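Local structure of FBP protein (Leishmania major, 5OEZ) at residues T10-Y15 and D188-D193; I35-K40 and K82-S87; K44-A49 and A171-A176; G108-Y113 and T146-E151; G296-G301 and Q326-C331. The protein probably catalyses the magnesium-dependent hydrolysis of fructose 1,6-bisphosphate to fructose 6-phosphate and phosphate, as a homotetramer that also binds AMP. All coordinates share one frame; numbering follows the deposited sequence.

Overall arrangement
Interactions 1 to 4 lie in the N-terminal part of the chain and interaction 5 in the C-terminal part. Interactions 1, 2 and 3 are buried. Interactions 2 and 3 share helix 27-47, and interaction 1 touches it through T13 and Q36; aromatic faces meeting methyl groups are their common chemistry, with a tyrosine-aspartate pair added in interaction 1. Interaction 4, a loop contact, is partly buried and rests on one arginine; R109 of its first segment packs on L86 and S87 of interaction 2. Interaction 5 stands apart, about 37 Å from interaction 4 between centres, joining strand and helix through valines and a salt bridge.

Interaction 1 of 5, residues T10-Y15 and D188-D193; sequences TTLTQY and DGFTLD
L12 and F190 bring the start of helix 12-18 and strand 187-193 together, with their CA atoms 7.1 Å apart. F190 carries the contact and meets one neighbour with its face and another with its edge. L12 lies over the face: its CD1 methyl stands 3.7 Å from the F190 ring centroid in a CH-pi contact, 18° off the ring normal and shifted toward the rim at F190 CZ. The edge of the same ring points into one face of Y15, with F190 CZ 3.7 Å from Y15 CD1. This is a T-shaped, edge-to-face pair, with centroids 5.4 Å apart and planes at 72°. In Y15, CG is anti to the backbone N (chi1 175°), which points the ring at the strand and its hydroxyl at D188. There Y15 OH donates to D188 OD2; the modelled separation of 2.3 Å is very short and its exact value doubtful at this resolution. The other carboxylate oxygen, D188 OD1, accepts from H205 N. The helix begins with a capping box: Q14 N donates to T11 OG1, and T11 N to Q14 OE1, which receives it in the carbonyl plane. The cap ties down the first turn, from which L12 and Y15 reach the strand. I16, an AMP-binding residue, follows directly and lies beside L12. L12 also packs on L179 and L181, on F199 and on Q36 of helix 27-47, while F190 touches L201, so the short helix rests against strands 177-182, 187-193 and 198-203 at one end of the large sheet, beside the long helix.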
# COMPACT_ATOMS: atom_id res chain seq x y z
N THR C 10 -2.96 16.91 9.72
CA THR C 10 -3.39 16.76 11.12
C THR C 10 -3.82 15.32 11.40
O THR C 10 -4.87 14.89 10.93
CB THR C 10 -4.55 17.72 11.45
OG1 THR C 10 -4.15 19.07 11.19
CG2 THR C 10 -5.00 17.61 12.93
N THR C 11 -3.03 14.59 12.19
CA THR C 11 -3.38 13.23 12.55
C THR C 11 -4.36 13.18 13.74
O THR C 11 -4.52 14.14 14.50
CB THR C 11 -2.16 12.36 12.91
OG1 THR C 11 -1.59 12.79 14.15
CG2 THR C 11 -1.12 12.41 11.78
N LEU C 12 -5.02 12.03 13.87
CA LEU C 12 -5.95 11.77 14.97
C LEU C 12 -5.26 11.90 16.33
O LEU C 12 -5.75 12.59 17.22
CB LEU C 12 -6.57 10.38 14.83
CG LEU C 12 -7.51 9.90 15.94
CD1 LEU C 12 -8.52 10.96 16.36
CD2 LEU C 12 -8.25 8.64 15.49
N THR C 13 -4.08 11.31 16.44
CA THR C 13 -3.25 11.44 17.62
C THR C 13 -2.96 12.90 17.98
O THR C 13 -3.01 13.27 19.15
CB THR C 13 -1.94 10.64 17.43
OG1 THR C 13 -2.26 9.25 17.39
CG2 THR C 13 -0.95 10.88 18.55
N GLN C 14 -2.60 13.71 16.99
CA GLN C 14 -2.33 15.14 17.22
C GLN C 14 -3.59 15.83 17.71
O GLN C 14 -3.54 16.63 18.62
CB GLN C 14 -1.88 15.84 15.93
CG GLN C 14 -0.41 15.78 15.63
CD GLN C 14 -0.10 16.44 14.28
OE1 GLN C 14 -0.81 16.22 13.29
NE2 GLN C 14 0.95 17.23 14.24
N TYR C 15 -4.71 15.56 17.05
CA TYR C 15 -6.00 16.15 17.40
C TYR C 15 -6.37 15.85 18.87
O TYR C 15 -6.76 16.74 19.61
CB TYR C 15 -7.08 15.64 16.43
CG TYR C 15 -8.50 16.07 16.74
CD1 TYR C 15 -9.34 15.30 17.57
CD2 TYR C 15 -9.02 17.25 16.22
CE1 TYR C 15 -10.63 15.70 17.86
CE2 TYR C 15 -10.31 17.67 16.51
CZ TYR C 15 -11.11 16.89 17.33
OH TYR C 15 -12.38 17.32 17.61
N ASP C 188 -16.10 14.43 15.01
CA ASP C 188 -15.09 14.61 13.96
C ASP C 188 -14.80 13.32 13.25
O ASP C 188 -14.73 12.26 13.87
CB ASP C 188 -13.83 15.20 14.55
CG ASP C 188 -14.09 16.54 15.19
OD1 ASP C 188 -14.21 17.53 14.46
OD2 ASP C 188 -14.24 16.58 16.43
N GLY C 189 -14.64 13.42 11.93
CA GLY C 189 -14.40 12.27 11.08
C GLY C 189 -13.00 12.29 10.53
O GLY C 189 -12.51 13.32 10.07
N PHE C 190 -12.36 11.12 10.57
CA PHE C 190 -11.01 10.94 10.10
C PHE C 190 -11.00 9.87 9.03
O PHE C 190 -11.84 8.98 9.04
CB PHE C 190 -10.09 10.55 11.26
CG PHE C 190 -10.04 11.57 12.36
CD1 PHE C 190 -11.08 11.66 13.28
CD2 PHE C 190 -8.97 12.43 12.48
CE1 PHE C 190 -11.06 12.61 14.28
CE2 PHE C 190 -8.94 13.38 13.49
CZ PHE C 190 -9.99 13.47 14.40
N THR C 191 -10.01 9.95 8.14
CA THR C 191 -9.83 8.97 7.09
C THR C 191 -8.41 8.44 7.14
O THR C 191 -7.46 9.20 7.29
CB THR C 191 -10.16 9.60 5.72
OG1 THR C 191 -11.51 10.08 5.76
CG2 THR C 191 -10.03 8.59 4.58
N LEU C 192 -8.28 7.13 6.97
CA LEU C 192 -6.99 6.48 7.00
C LEU C 192 -6.22 6.79 5.71
O LEU C 192 -6.72 6.54 4.62
CB LEU C 192 -7.15 4.96 7.14
CG LEU C 192 -5.89 4.08 7.13
CD1 LEU C 192 -4.94 4.47 8.25
CD2 LEU C 192 -6.28 2.62 7.27
N ASP C 193 -5.03 7.37 5.85
CA ASP C 193 -4.11 7.55 4.74
C ASP C 193 -3.24 6.29 4.68
O ASP C 193 -2.36 6.12 5.51
CB ASP C 193 -3.25 8.79 4.93
CG ASP C 193 -2.33 9.07 3.73
OD1 ASP C 193 -1.93 8.11 3.03
OD2 ASP C 193 -1.98 10.25 3.51

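Interaction 2 of 5, residues I35-K40 and K82-S87; sequences IQTSVK and KAYLLS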
# COMPACT_ATOMS: atom_id res chain seq x y z
N ILE C 35 -6.77 1.80 19.88
CA ILE C 35 -7.92 1.66 18.99
C ILE C 35 -7.54 1.85 17.52
O ILE C 35 -8.01 1.11 16.65
CB ILE C 35 -9.07 2.62 19.40
CG1 ILE C 35 -9.68 2.14 20.73
CG2 ILE C 35 -10.17 2.66 18.35
CD1 ILE C 35 -10.73 3.04 21.33
N GLN C 36 -6.73 2.86 17.24
CA GLN C 36 -6.25 3.09 15.88
C GLN C 36 -5.50 1.88 15.36
O GLN C 36 -5.72 1.46 14.23
CB GLN C 36 -5.33 4.29 15.82
CG GLN C 36 -6.04 5.62 15.92
CD GLN C 36 -5.04 6.74 15.90
OE1 GLN C 36 -4.54 7.11 14.84
NE2 GLN C 36 -4.72 7.30 17.07
N THR C 37 -4.62 1.32 16.19
CA THR C 37 -3.85 0.16 15.79
C THR C 37 -4.75 -1.00 15.47
O THR C 37 -4.55 -1.71 14.45
CB THR C 37 -2.82 -0.25 16.87
OG1 THR C 37 -1.96 0.86 17.13
CG2 THR C 37 -1.96 -1.40 16.38
N SER C 38 -5.76 -1.20 16.33
CA SER C 38 -6.73 -2.30 16.15
C SER C 38 -7.47 -2.16 14.83
O SER C 38 -7.64 -3.14 14.10
CB SER C 38 -7.75 -2.33 17.30
OG SER C 38 -7.10 -2.46 18.55
N VAL C 39 -7.90 -0.94 14.55
CA VAL C 39 -8.65 -0.65 13.33
C VAL C 39 -7.81 -0.94 12.09
O VAL C 39 -8.33 -1.51 11.12
CB VAL C 39 -9.21 0.79 13.35
CG1 VAL C 39 -9.82 1.18 12.01
CG2 VAL C 39 -10.31 0.89 14.41
N LYS C 40 -6.54 -0.58 12.13
CA LYS C 40 -5.65 -0.80 10.98
C LYS C 40 -5.38 -2.27 10.74
O LYS C 40 -5.27 -2.70 9.59
CB LYS C 40 -4.36 -0.02 11.16
CG LYS C 40 -4.59 1.46 11.04
CD LYS C 40 -3.33 2.30 11.08
CE LYS C 40 -2.65 2.24 12.43
NZ LYS C 40 -1.27 2.77 12.25
N LYS C 82 -8.64 -6.70 21.88
CA LYS C 82 -8.30 -7.07 23.26
C LYS C 82 -6.82 -6.95 23.54
O LYS C 82 -6.44 -6.48 24.61
CB LYS C 82 -8.76 -8.49 23.59
CG LYS C 82 -10.26 -8.65 23.63
CD LYS C 82 -10.73 -10.00 24.18
CE LYS C 82 -9.90 -11.21 23.78
NZ LYS C 82 -10.63 -12.43 24.24
N ALA C 83 -6.00 -7.39 22.59
CA ALA C 83 -4.55 -7.40 22.80
C ALA C 83 -4.00 -5.99 22.93
O ALA C 83 -3.24 -5.69 23.86
CB ALA C 83 -3.86 -8.14 21.67
N TYR C 84 -4.41 -5.12 22.02
CA TYR C 84 -3.92 -3.76 22.02
C TYR C 84 -4.51 -2.92 23.17
O TYR C 84 -3.79 -2.12 23.76
CB TYR C 84 -4.13 -3.10 20.64
CG TYR C 84 -3.29 -3.77 19.55
CD1 TYR C 84 -1.90 -3.79 19.64
CD2 TYR C 84 -3.88 -4.40 18.45
CE1 TYR C 84 -1.13 -4.42 18.67
CE2 TYR C 84 -3.11 -5.03 17.48
CZ TYR C 84 -1.74 -5.03 17.59
OH TYR C 84 -0.97 -5.65 16.64
N LEU C 85 -5.79 -3.11 23.49
CA LEU C 85 -6.41 -2.35 24.59
C LEU C 85 -5.84 -2.75 25.95
O LEU C 85 -5.54 -1.88 26.75
CB LEU C 85 -7.93 -2.50 24.60
CG LEU C 85 -8.70 -1.78 23.49
CD1 LEU C 85 -10.13 -2.28 23.42
CD2 LEU C 85 -8.67 -0.28 23.68
N LEU C 86 -5.68 -4.04 26.19
CA LEU C 86 -5.12 -4.50 27.47
C LEU C 86 -3.68 -4.05 27.68
O LEU C 86 -3.29 -3.75 28.80
CB LEU C 86 -5.26 -6.03 27.61
CG LEU C 86 -6.70 -6.55 27.80
CD1 LEU C 86 -6.73 -8.08 27.71
CD2 LEU C 86 -7.32 -6.08 29.11
N SER C 87 -2.89 -3.99 26.60
CA SER C 87 -1.50 -3.54 26.70
C SER C 87 -1.35 -2.02 26.72
O SER C 87 -0.25 -1.53 26.93
CB SER C 87 -0.63 -4.16 25.58
OG SER C 87 -0.87 -3.54 24.32
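T37 sets its CG2 methyl squarely over the ring of Y84, 3.8 Å from the Y84 centroid and only 8° off the ring normal, in a CH-pi contact centred on the face. With CG2 anti to the backbone N, T37 directs the methyl at the ring and leaves OG1 on the other branch, where it bonds to M33 O one turn back. The two side chains meet at about a right angle. S38 approaches the base of the same tyrosine obliquely, its OG 3.7 Å from Y84 CB, while its hydroxyl is spent on A34 O. Beside them I35 and L85 meet obliquely, I35 CG1 lying 3.9 Å from L85 CD2; both also rest on I115 of strand 113-121. Helices 27-47 and 72-87 run nearly antiparallel here, at 167°, with segment axes 8.9 Å apart at closest approach. Y84 OH bonds to P9 O of a neighbouring subunit, and E198 OE2 of that subunit is a second polar partner of T37 OG1. The interface is thus largely apolar, although three of its five contributors carry hydroxyls: each hydroxyl finds a partner outside the two segments, and S38 OG touches Y84 CB only by packing.

Interaction 3 of 5, residues K44-A49 and A171-A176; sequences KNIRRA and AVYGSA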
# COMPACT_ATOMS: atom_id res chain seq x y z
N LYS C 44 -6.44 -4.37 7.33
CA LYS C 44 -5.51 -5.21 6.57
C LYS C 44 -6.16 -6.56 6.23
O LYS C 44 -6.16 -7.00 5.07
CB LYS C 44 -4.19 -5.43 7.35
CG LYS C 44 -3.27 -6.55 6.85
CD LYS C 44 -2.47 -7.25 7.95
CE LYS C 44 -1.20 -6.56 8.38
NZ LYS C 44 0.03 -7.17 7.83
N ASN C 45 -6.73 -7.19 7.25
CA ASN C 45 -7.39 -8.50 7.07
C ASN C 45 -8.60 -8.45 6.14
O ASN C 45 -8.77 -9.33 5.29
CB ASN C 45 -7.74 -9.10 8.43
CG ASN C 45 -6.51 -9.52 9.20
OD1 ASN C 45 -5.87 -10.50 8.85
ND2 ASN C 45 -6.15 -8.76 10.23
N ILE C 46 -9.42 -7.42 6.28
CA ILE C 46 -10.56 -7.24 5.40
C ILE C 46 -10.12 -7.04 3.94
O ILE C 46 -10.68 -7.66 3.04
CB ILE C 46 -11.47 -6.09 5.85
CG1 ILE C 46 -12.13 -6.44 7.19
CG2 ILE C 46 -12.59 -5.83 4.83
CD1 ILE C 46 -12.77 -5.27 7.90
N ARG C 47 -9.12 -6.19 3.70
CA ARG C 47 -8.66 -5.93 2.32
C ARG C 47 -8.27 -7.19 1.56
O ARG C 47 -8.56 -7.29 0.37
CB ARG C 47 -7.54 -4.93 2.31
CG ARG C 47 -6.95 -4.47 0.96
CD ARG C 47 -7.81 -3.46 0.15
NE ARG C 47 -8.38 -2.32 0.89
CZ ARG C 47 -9.18 -1.40 0.34
NH1 ARG C 47 -9.53 -1.46 -0.94
NH2 ARG C 47 -9.65 -0.41 1.10
N ARG C 48 -7.64 -8.13 2.27
CA ARG C 48 -7.18 -9.38 1.70
C ARG C 48 -8.11 -10.60 1.91
O ARG C 48 -7.71 -11.74 1.65
CB ARG C 48 -5.77 -9.67 2.23
CG ARG C 48 -4.74 -8.68 1.71
CD ARG C 48 -3.59 -8.35 2.65
NE ARG C 48 -2.92 -7.16 2.14
CZ ARG C 48 -3.23 -5.89 2.44
NH1 ARG C 48 -4.19 -5.57 3.31
NH2 ARG C 48 -2.54 -4.90 1.86
N ALA C 49 -9.36 -10.38 2.33
CA ALA C 49 -10.35 -11.46 2.45
C ALA C 49 -10.51 -12.13 1.08
O ALA C 49 -10.62 -11.44 0.06
CB ALA C 49 -11.69 -10.90 2.89
N ALA C 171 -15.59 2.82 13.36
CA ALA C 171 -14.83 2.73 12.13
C ALA C 171 -15.70 2.09 11.04
O ALA C 171 -16.44 1.15 11.31
CB ALA C 171 -13.57 1.91 12.36
N VAL C 172 -15.61 2.61 9.82
CA VAL C 172 -16.28 2.04 8.65
C VAL C 172 -15.22 1.55 7.70
O VAL C 172 -14.37 2.32 7.28
CB VAL C 172 -17.09 3.08 7.87
CG1 VAL C 172 -18.12 2.39 6.99
CG2 VAL C 172 -17.74 4.06 8.78
N TYR C 173 -15.28 0.27 7.35
CA TYR C 173 -14.36 -0.34 6.41
C TYR C 173 -15.08 -0.47 5.07
O TYR C 173 -15.85 -1.40 4.85
CB TYR C 173 -13.91 -1.72 6.92
CG TYR C 173 -13.41 -1.73 8.35
CD1 TYR C 173 -12.09 -1.38 8.66
CD2 TYR C 173 -14.26 -2.09 9.41
CE1 TYR C 173 -11.64 -1.37 9.98
CE2 TYR C 173 -13.81 -2.09 10.73
CZ TYR C 173 -12.50 -1.73 11.01
OH TYR C 173 -12.04 -1.76 12.31
N GLY C 174 -14.87 0.51 4.21
CA GLY C 174 -15.36 0.50 2.83
C GLY C 174 -14.20 0.80 1.90
O GLY C 174 -13.06 0.41 2.18
N SER C 175 -14.47 1.48 0.78
CA SER C 175 -13.41 1.82 -0.20
C SER C 175 -12.40 2.76 0.42
O SER C 175 -11.23 2.72 0.08
CB SER C 175 -13.98 2.39 -1.51
OG SER C 175 -15.12 3.21 -1.27
N ALA C 176 -12.86 3.60 1.35
CA ALA C 176 -11.99 4.25 2.31
C ALA C 176 -12.28 3.65 3.69
O ALA C 176 -13.29 3.01 3.89
CB ALA C 176 -12.25 5.74 2.31
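I46 lays its CD1 methyl over one face of the Y173 ring, nearer the rim than the centre: I46 CD1 is 3.6 Å from Y173 CG and 4.0 Å from the ring centroid, 25° off the normal. This CH-pi contact is the apolar half of the interface, with the two side chains at about a right angle. The ring is fixed at its far end, where Y173 OH bonds to S134 OG of strand 132-140, and V39, I42 and E43 of helix 27-47 line it further. In I46, CG1 is anti to the carbonyl carbon (chi1 -66°), and an extended chi2 of 166° carries CD1 outward onto the ring. The polar half is looser. R47 is bent at chi2 and chi3, bringing NH2 to 3.7 Å from both G174 O and S175 O, too far to be counted as bonds; S175 O lies near the guanidinium plane and G174 O obliquely. Both carbonyls may still help to stabilise the positive charge, and E43 forms a long, weak ion pair with R47 NH2. One residue on, where the chain leaves the helix, R48 NH1 donates to K44 O at 3.0 Å, on a lone pair and in the guanidinium plane. S175 packs against I46 of a neighbouring subunit, whose own S175 meets I46 and R47 here. I46 further touches V132, I126 and L73 and lies beside L120, a manganese-binding residue; the C-terminal end of helix 27-47 is thereby packed between strands 132-140 and 167-173 of the large sheet and helix 72-87.

Interaction 4 of 5, residues G108-Y113 and T146-E151; sequences GRRGDY and TINSVE
R110 reaches across from the loop before strand 113-121 to the backbone of I147 and the side chain of N148, and its guanidinium is the dense part of an otherwise thin contact. I147 O lies over one face of that group, 3.3 Å from R110 NH1 and 3.2 Å above the plane; from above, the N-H directions are poorly placed for a hydrogen bond, and any attraction is probably that of the carbonyl dipole for the positive charge. N148 instead comes to the edge, with its amide plane turned 32° from the guanidinium; which way round that amide sits is doubtful as modelled. R110 gets there with CG anti to the backbone N (chi1 -175°) and an extended chi2, then a bend at chi3 (-69°) that turns the head group toward the turn around I147. R110 NH2 bonds to A105 O, which helps to hold the head group.

The second segment leads into helix 150-158, with S149 as its N-cap: S149 OG takes the backbone N-H of D152, while D152 OD2 receives N148 N. I147 faces the interior from this turn, packing on A153 and V156 of that helix and on I104 of strand 103-104, an outermost strand of the large sheet within this chain, where R110 also touches.

N148, by contrast, is exposed, and its side of the contact is the loose one. At the far end of the first segment Y113, an AMP-binding residue, enters the sheet and packs against D27 and F28. In the same loop, R110 O accepts a hydrogen bond from H23 NE2 of a neighbouring subunit.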
# COMPACT_ATOMS: atom_id res chain seq x y z
N GLY C 108 -0.91 -4.60 37.46
CA GLY C 108 0.27 -3.84 37.00
C GLY C 108 0.05 -2.84 35.87
O GLY C 108 0.72 -1.82 35.81
N ARG C 109 -0.91 -3.13 34.99
CA ARG C 109 -1.19 -2.27 33.83
C ARG C 109 -2.68 -1.90 33.77
O ARG C 109 -3.29 -1.90 32.70
CB ARG C 109 -0.73 -2.98 32.54
CG ARG C 109 -1.28 -4.39 32.36
CD ARG C 109 -0.95 -5.00 31.01
NE ARG C 109 -1.75 -6.20 30.78
CZ ARG C 109 -1.81 -6.90 29.64
NH1 ARG C 109 -1.10 -6.54 28.57
NH2 ARG C 109 -2.59 -7.98 29.58
N ARG C 110 -3.25 -1.56 34.93
CA ARG C 110 -4.69 -1.25 35.06
C ARG C 110 -4.95 0.27 35.04
O ARG C 110 -4.51 0.98 35.93
CB ARG C 110 -5.22 -1.87 36.36
CG ARG C 110 -6.72 -1.72 36.59
CD ARG C 110 -7.17 -2.46 37.84
NE ARG C 110 -7.06 -3.91 37.69
CZ ARG C 110 -7.11 -4.80 38.69
NH1 ARG C 110 -7.27 -4.42 39.96
NH2 ARG C 110 -6.99 -6.10 38.41
N GLY C 111 -5.65 0.75 34.02
CA GLY C 111 -6.06 2.16 33.91
C GLY C 111 -7.44 2.41 34.49
O GLY C 111 -7.91 1.64 35.32
N ASP C 112 -8.11 3.47 34.02
CA ASP C 112 -9.38 3.93 34.63
C ASP C 112 -10.55 4.02 33.63
O ASP C 112 -11.61 4.55 33.97
CB ASP C 112 -9.17 5.24 35.43
CG ASP C 112 -8.39 6.30 34.66
OD1 ASP C 112 -8.16 6.17 33.43
OD2 ASP C 112 -7.98 7.28 35.33
N TYR C 113 -10.38 3.46 32.43
CA TYR C 113 -11.46 3.43 31.44
C TYR C 113 -12.15 2.07 31.40
O TYR C 113 -11.50 1.03 31.50
CB TYR C 113 -10.94 3.82 30.05
CG TYR C 113 -10.58 5.29 29.97
CD1 TYR C 113 -11.54 6.27 30.15
CD2 TYR C 113 -9.27 5.69 29.70
CE1 TYR C 113 -11.23 7.61 30.06
CE2 TYR C 113 -8.95 7.04 29.61
CZ TYR C 113 -9.93 8.00 29.80
OH TYR C 113 -9.63 9.35 29.73
N THR C 146 -13.26 1.02 42.94
CA THR C 146 -12.22 0.11 42.40
C THR C 146 -12.88 -1.15 41.83
O THR C 146 -14.02 -1.48 42.16
CB THR C 146 -11.11 -0.27 43.39
OG1 THR C 146 -11.66 -1.11 44.41
CG2 THR C 146 -10.44 0.96 44.03
N ILE C 147 -12.16 -1.81 40.94
CA ILE C 147 -12.61 -3.05 40.32
C ILE C 147 -11.47 -4.05 40.33
O ILE C 147 -10.50 -3.90 39.58
CB ILE C 147 -13.11 -2.79 38.87
CG1 ILE C 147 -14.35 -1.87 38.90
CG2 ILE C 147 -13.47 -4.09 38.17
CD1 ILE C 147 -14.75 -1.33 37.56
N ASN C 148 -11.58 -5.04 41.22
CA ASN C 148 -10.62 -6.13 41.32
C ASN C 148 -11.20 -7.50 40.91
O ASN C 148 -10.53 -8.52 41.05
CB ASN C 148 -10.07 -6.21 42.74
CG ASN C 148 -9.42 -4.91 43.18
OD1 ASN C 148 -8.93 -4.13 42.34
ND2 ASN C 148 -9.38 -4.66 44.48
N SER C 149 -12.42 -7.52 40.38
CA SER C 149 -13.08 -8.77 39.96
C SER C 149 -14.22 -8.50 39.00
O SER C 149 -14.56 -7.34 38.74
CB SER C 149 -13.62 -9.52 41.18
OG SER C 149 -14.74 -8.85 41.72
N VAL C 150 -14.78 -9.56 38.45
CA VAL C 150 -15.93 -9.46 37.53
C VAL C 150 -17.21 -9.07 38.31
O VAL C 150 -18.06 -8.34 37.79
CB VAL C 150 -16.15 -10.76 36.70
CG1 VAL C 150 -17.36 -10.63 35.78
CG2 VAL C 150 -14.92 -11.10 35.87
N GLU C 151 -17.30 -9.52 39.56
CA GLU C 151 -18.41 -9.14 40.44
C GLU C 151 -18.44 -7.63 40.66
O GLU C 151 -19.49 -7.01 40.52
CB GLU C 151 -18.37 -9.93 41.77
CG GLU C 151 -18.76 -11.44 41.61
CD GLU C 151 -17.58 -12.34 41.24
OE1 GLU C 151 -16.52 -11.83 40.79
OE2 GLU C 151 -17.69 -13.58 41.36

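Interaction 5 of 5, residues G296-G301 and Q326-C331; sequences GGKAVG and QEVDLC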
# COMPACT_ATOMS: atom_id res chain seq x y z
N GLY C 296 -25.98 16.68 16.45
CA GLY C 296 -27.23 17.44 16.35
C GLY C 296 -28.48 16.65 15.97
O GLY C 296 -29.49 17.25 15.66
N GLY C 297 -28.42 15.33 15.99
CA GLY C 297 -29.59 14.50 15.69
C GLY C 297 -30.32 14.04 16.95
O GLY C 297 -30.03 14.53 18.04
N LYS C 298 -31.25 13.10 16.79
CA LYS C 298 -31.93 12.45 17.92
C LYS C 298 -31.72 10.97 17.84
O LYS C 298 -31.58 10.41 16.74
CB LYS C 298 -33.42 12.73 17.91
CG LYS C 298 -33.79 14.14 18.32
CD LYS C 298 -35.27 14.26 18.64
CE LYS C 298 -35.56 15.66 19.16
NZ LYS C 298 -36.96 15.81 19.62
N ALA C 299 -31.70 10.36 19.02
CA ALA C 299 -31.49 8.94 19.16
C ALA C 299 -32.41 8.41 20.26
O ALA C 299 -32.10 8.55 21.45
CB ALA C 299 -30.04 8.68 19.49
N VAL C 300 -33.53 7.80 19.87
CA VAL C 300 -34.52 7.32 20.85
C VAL C 300 -34.78 5.82 20.76
O VAL C 300 -34.52 5.19 19.72
CB VAL C 300 -35.83 8.11 20.79
CG1 VAL C 300 -35.55 9.58 21.11
CG2 VAL C 300 -36.52 7.97 19.44
N GLY C 301 -35.25 5.27 21.87
CA GLY C 301 -35.62 3.85 21.97
C GLY C 301 -37.12 3.73 22.06
O GLY C 301 -37.83 4.54 21.49
N GLN C 326 -35.93 16.31 12.91
CA GLN C 326 -37.31 16.40 12.43
C GLN C 326 -37.83 15.08 11.87
O GLN C 326 -39.01 14.82 11.96
CB GLN C 326 -37.47 17.52 11.41
CG GLN C 326 -37.28 18.90 12.04
CD GLN C 326 -37.38 20.03 11.04
OE1 GLN C 326 -37.71 19.83 9.87
NE2 GLN C 326 -37.11 21.24 11.51
N GLU C 327 -36.95 14.24 11.33
CA GLU C 327 -37.38 12.92 10.85
C GLU C 327 -37.72 11.97 11.99
O GLU C 327 -38.71 11.25 11.93
CB GLU C 327 -36.30 12.28 9.95
CG GLU C 327 -35.90 13.09 8.72
CD GLU C 327 -37.04 13.34 7.74
OE1 GLU C 327 -38.04 12.56 7.71
OE2 GLU C 327 -36.93 14.34 6.98
N VAL C 328 -36.90 11.99 13.05
CA VAL C 328 -37.21 11.23 14.27
C VAL C 328 -38.48 11.75 14.95
O VAL C 328 -39.25 10.94 15.47
CB VAL C 328 -36.04 11.20 15.26
CG1 VAL C 328 -36.42 10.50 16.57
CG2 VAL C 328 -34.87 10.47 14.64
N ASP C 329 -38.71 13.07 14.96
CA ASP C 329 -39.98 13.65 15.50
C ASP C 329 -41.22 13.17 14.73
O ASP C 329 -42.22 12.87 15.34
CB ASP C 329 -39.97 15.19 15.49
CG ASP C 329 -38.97 15.81 16.48
OD1 ASP C 329 -38.51 15.11 17.41
OD2 ASP C 329 -38.61 16.99 16.30
N LEU C 330 -41.13 13.09 13.40
CA LEU C 330 -42.25 12.62 12.59
C LEU C 330 -42.57 11.16 12.91
O LEU C 330 -43.72 10.80 13.06
CB LEU C 330 -41.96 12.79 11.09
CG LEU C 330 -43.02 12.28 10.10
CD1 LEU C 330 -44.27 13.12 10.23
CD2 LEU C 330 -42.52 12.29 8.66
N CYS C 331 -41.52 10.35 13.06
CA CYS C 331 -41.64 8.94 13.44
C CYS C 331 -42.30 8.79 14.80
O CYS C 331 -43.24 8.02 14.97
CB CYS C 331 -40.24 8.29 13.45
SG CYS C 331 -40.17 6.54 13.86
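K298 NZ forms a salt bridge with D329 OD1 at 2.8 Å, donating to the syn lone pair of the carboxylate, the side of the other oxygen; D329 OD2 is 3.9 Å from K298 NZ. The lysine is extended beyond CG, so its aliphatic chain spans the distance from strand to helix and crosses the aspartate at about a right angle, with K298 CE 3.5 Å from D329 OD1. Next to the ion pair V328 packs between strand and helix. Its CG1, anti to the backbone N (chi1 175°), meets V300 CG2 tip to tip at 3.8 Å and also lies 4.0 Å from K298 CB. The other methyl, V328 CG2, is 3.9 Å from K298 O. Strand 298-300 and the helix segment run roughly the same way, at 33°, with axes 8.6 Å apart at closest approach. The strand pairs with strand 317-323, which leads directly into helix 325-338; V328 also touches I265 of that sheet. A Schellman motif at G296 ends the preceding helix 281-294. The contact therefore has two layers: buried V328 against V300 and the base of the lysine, and a charged pair at the partly exposed margin, where solvent would probably weaken its electrostatic contribution.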